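Local atomic coordinates of PDZ domain protein (Parabacteroides distasonis, PDB entry 4L8N), a protein that is of unknown function but carries N-terminal and C-terminal PDZ domains and a DUF4136 domain, and binds magnesium. Residues T106-A111 / K305-T310. Sequence-based numbering, arbitrary orientation.
Sequences TEDQLA and KTYNYT
The first turn of helix 107-113, opened by a capping box between Thr106 and Gln109, packs against the end of strand 298-309, where Glu107 grips Thr310 and Tyr307 lies beneath the turn. It is a worked example of helix-on-sheet packing in which polar bonds at both ends flank an apolar middle: the helix follows directly on the short strand 104-105, while the strand runs in the large mixed sheet beside strand 438-456. The axes of helix 107-111 and strand 305-309 come within 8.9 Å, their N-to-C directions 130° apart. With chi1 at -71° and the chain extended beyond CG, Glu107 carries its carboxylate to the strand's end. There Glu107 OE1 accepts from Thr310 N at 2.8 Å through its syn lone pair, in a nearly straight bond, and Thr310 OG1 donates to OE2. Gly311 N and Tyr413 OH add further bonds to OE1 and OE2 respectively, so that this buried carboxylate is held through both oxygens and is probably ionised. In the middle, Tyr307 lays its ring along the turn. Asp108 CA makes an off-centre CH-pi contact, 4.3 Å from the centroid of the Tyr307 ring, while Glu107 O lies over one face, offset toward the rim; Glu107 CB approaches CE2, and Ala111 CB lies 3.7 Å from Tyr307 CB. Replacing this tyrosine by an alanine would probably open a gap under the turn, leaving Asp108 CA and Glu107 CB without the ring they pack on. Beyond the ring, the extended start of Lys305 bends at chi3 (-65°), which brings its ammonium up to the backbone of the first turn. Ser112 OG is another partner of that ammonium. The salt bridge from Lys305 NZ to Asp108 OD1, at 3.2 Å, is weak, whereas Lys305 NZ donates to the backbone Asp108 O at 2.7 Å, approaching from above the carbonyl plane.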
ATOM      1  N   THR A 106       3.386 -44.331   0.371  1.00 66.42           N
ATOM      2  CA  THR A 106       3.024 -44.218  -1.031  1.00 64.36           C
ATOM      3  C   THR A 106       4.163 -43.604  -1.835  1.00 68.98           C
ATOM      4  O   THR A 106       5.044 -42.934  -1.277  1.00 69.22           O
ATOM      5  CB  THR A 106       1.746 -43.386  -1.197  1.00 65.72           C
ATOM      6  OG1 THR A 106       2.009 -42.029  -0.875  1.00 66.47           O
ATOM      7  CG2 THR A 106       0.590 -43.907  -0.382  1.00 63.71           C
ATOM      8  N   GLU A 107       4.114 -43.802  -3.160  1.00 63.56           N
ATOM      9  CA  GLU A 107       5.074 -43.230  -4.093  1.00 60.97           C
ATOM     10  C   GLU A 107       4.983 -41.695  -4.073  1.00 62.85           C
ATOM     11  O   GLU A 107       5.998 -41.041  -4.269  1.00 61.96           O
ATOM     12  CB  GLU A 107       4.869 -43.785  -5.505  1.00 61.25           C
ATOM     13  CG  GLU A 107       5.282 -45.249  -5.632  1.00 63.94           C
ATOM     14  CD  GLU A 107       4.935 -45.883  -6.964  1.00 77.90           C
ATOM     15  OE1 GLU A 107       3.874 -45.550  -7.545  1.00 65.34           O
ATOM     16  OE2 GLU A 107       5.746 -46.709  -7.435  1.00 73.80           O
ATOM     17  N   ASP A 108       3.808 -41.133  -3.756  1.00 60.05           N
ATOM     18  CA  ASP A 108       3.625 -39.682  -3.622  1.00 59.36           C
ATOM     19  C   ASP A 108       4.463 -39.174  -2.422  1.00 63.65           C
ATOM     20  O   ASP A 108       5.171 -38.165  -2.530  1.00 62.61           O
ATOM     21  CB  ASP A 108       2.131 -39.345  -3.452  1.00 61.51           C
ATOM     22  CG  ASP A 108       1.846 -37.880  -3.195  1.00 76.24           C
ATOM     23  OD1 ASP A 108       1.781 -37.105  -4.181  1.00 75.83           O
ATOM     24  OD2 ASP A 108       1.667 -37.509  -2.004  1.00 85.06           O
ATOM     25  N   GLN A 109       4.422 -39.915  -1.299  1.00 60.70           N
ATOM     26  CA  GLN A 109       5.175 -39.564  -0.100  1.00 60.69           C
ATOM     27  C   GLN A 109       6.687 -39.639  -0.379  1.00 63.79           C
ATOM     28  O   GLN A 109       7.402 -38.678  -0.092  1.00 63.73           O
ATOM     29  CB  GLN A 109       4.774 -40.468   1.079  1.00 63.31           C
ATOM     30  CG  GLN A 109       3.345 -40.238   1.582  1.00 68.43           C
ATOM     31  CD  GLN A 109       2.951 -41.284   2.596  1.00 85.54           C
ATOM     32  OE1 GLN A 109       2.670 -42.445   2.268  1.00 82.84           O
ATOM     33  NE2 GLN A 109       2.967 -40.911   3.860  1.00 73.62           N
ATOM     34  N   LEU A 110       7.151 -40.751  -0.991  1.00 59.33           N
ATOM     35  CA  LEU A 110       8.552 -41.001  -1.339  1.00 58.41           C
ATOM     36  C   LEU A 110       9.096 -39.981  -2.355  1.00 59.70           C
ATOM     37  O   LEU A 110      10.262 -39.593  -2.256  1.00 59.67           O
ATOM     38  CB  LEU A 110       8.731 -42.424  -1.872  1.00 58.99           C
ATOM     39  CG  LEU A 110       8.539 -43.560  -0.861  1.00 65.99           C
ATOM     40  CD1 LEU A 110       8.189 -44.848  -1.546  1.00 65.94           C
ATOM     41  CD2 LEU A 110       9.764 -43.740   0.040  1.00 70.45           C
ATOM     42  N   ALA A 111       8.251 -39.513  -3.293  1.00 54.21           N
ATOM     43  CA  ALA A 111       8.646 -38.499  -4.274  1.00 52.10           C
ATOM     44  C   ALA A 111       9.012 -37.199  -3.563  1.00 55.99           C
ATOM     45  O   ALA A 111       9.950 -36.521  -3.972  1.00 55.16           O
ATOM     46  CB  ALA A 111       7.531 -38.265  -5.273  1.00 51.53           C
ATOM     47  N   LYS A 305       5.051 -31.280  -8.427  1.00 51.46           N
ATOM     48  CA  LYS A 305       5.573 -32.647  -8.250  1.00 51.49           C
ATOM     49  C   LYS A 305       5.365 -33.495  -9.499  1.00 53.63           C
ATOM     50  O   LYS A 305       4.267 -33.528 -10.058  1.00 51.96           O
ATOM     51  CB  LYS A 305       4.921 -33.354  -7.046  1.00 53.95           C
ATOM     52  CG  LYS A 305       5.489 -34.752  -6.744  1.00 60.80           C
ATOM     53  CD  LYS A 305       4.752 -35.498  -5.611  1.00 59.55           C
ATOM     54  CE  LYS A 305       4.915 -34.783  -4.289  1.00 56.43           C
ATOM     55  NZ  LYS A 305       4.445 -35.595  -3.151  1.00 68.49           N
ATOM     56  N   THR A 306       6.424 -34.185  -9.912  1.00 50.36           N
ATOM     57  CA  THR A 306       6.392 -35.135 -11.007  1.00 50.76           C
ATOM     58  C   THR A 306       7.151 -36.354 -10.551  1.00 55.38           C
ATOM     59  O   THR A 306       8.281 -36.232 -10.114  1.00 55.20           O
ATOM     60  CB  THR A 306       6.945 -34.554 -12.315  1.00 59.92           C
ATOM     61  OG1 THR A 306       6.211 -33.380 -12.655  1.00 60.65           O
ATOM     62  CG2 THR A 306       6.866 -35.552 -13.477  1.00 55.24           C
ATOM     63  N   TYR A 307       6.538 -37.530 -10.649  1.00 52.67           N
ATOM     64  CA  TYR A 307       7.197 -38.774 -10.288  1.00 52.57           C
ATOM     65  C   TYR A 307       6.719 -39.914 -11.167  1.00 55.18           C
ATOM     66  O   TYR A 307       5.655 -39.813 -11.775  1.00 54.68           O
ATOM     67  CB  TYR A 307       7.000 -39.102  -8.792  1.00 54.97           C
ATOM     68  CG  TYR A 307       5.573 -39.381  -8.353  1.00 57.83           C
ATOM     69  CD1 TYR A 307       4.723 -38.343  -7.982  1.00 59.54           C
ATOM     70  CD2 TYR A 307       5.118 -40.685  -8.183  1.00 59.48           C
ATOM     71  CE1 TYR A 307       3.420 -38.590  -7.555  1.00 59.95           C
ATOM     72  CE2 TYR A 307       3.831 -40.946  -7.710  1.00 61.57           C
ATOM     73  CZ  TYR A 307       2.980 -39.893  -7.411  1.00 69.02           C
ATOM     74  OH  TYR A 307       1.705 -40.126  -6.952  1.00 73.61           O
ATOM     75  N   ASN A 308       7.518 -40.997 -11.240  1.00 52.35           N
ATOM     76  CA  ASN A 308       7.144 -42.246 -11.924  1.00 51.63           C
ATOM     77  C   ASN A 308       6.219 -43.001 -10.986  1.00 57.40           C
ATOM     78  O   ASN A 308       6.612 -43.324  -9.851  1.00 57.40           O
ATOM     79  CB  ASN A 308       8.365 -43.111 -12.288  1.00 45.66           C
ATOM     80  CG  ASN A 308       9.029 -42.839 -13.616  1.00 59.20           C
ATOM     81  OD1 ASN A 308       8.470 -42.261 -14.560  1.00 46.37           O
ATOM     82  ND2 ASN A 308      10.240 -43.323 -13.731  1.00 53.69           N
ATOM     83  N   TYR A 309       4.974 -43.227 -11.441  1.00 54.77           N
ATOM     84  CA  TYR A 309       3.940 -43.915 -10.701  1.00 55.71           C
ATOM     85  C   TYR A 309       3.749 -45.359 -11.185  1.00 61.95           C
ATOM     86  O   TYR A 309       3.540 -45.591 -12.381  1.00 62.41           O
ATOM     87  CB  TYR A 309       2.633 -43.132 -10.837  1.00 56.43           C
ATOM     88  CG  TYR A 309       1.421 -43.839 -10.268  1.00 58.15           C
ATOM     89  CD1 TYR A 309       1.199 -43.885  -8.896  1.00 61.08           C
ATOM     90  CD2 TYR A 309       0.484 -44.444 -11.104  1.00 58.10           C
ATOM     91  CE1 TYR A 309       0.084 -44.529  -8.366  1.00 61.91           C
ATOM     92  CE2 TYR A 309      -0.643 -45.070 -10.586  1.00 59.85           C
ATOM     93  CZ  TYR A 309      -0.836 -45.116  -9.214  1.00 66.17           C
ATOM     94  OH  TYR A 309      -1.950 -45.718  -8.686  1.00 65.53           O
ATOM     95  N   THR A 310       3.779 -46.316 -10.238  1.00 59.30           N
ATOM     96  CA  THR A 310       3.540 -47.745 -10.473  1.00 59.73           C
ATOM     97  C   THR A 310       2.269 -48.187  -9.698  1.00 67.64           C
ATOM     98  O   THR A 310       1.555 -49.076 -10.142  1.00 70.70           O
ATOM     99  CB  THR A 310       4.745 -48.610 -10.087  1.00 60.92           C
ATOM    100  OG1 THR A 310       4.834 -48.677  -8.665  1.00 65.97           O
ATOM    101  CG2 THR A 310       6.062 -48.142 -10.707  1.00 53.96           C
TER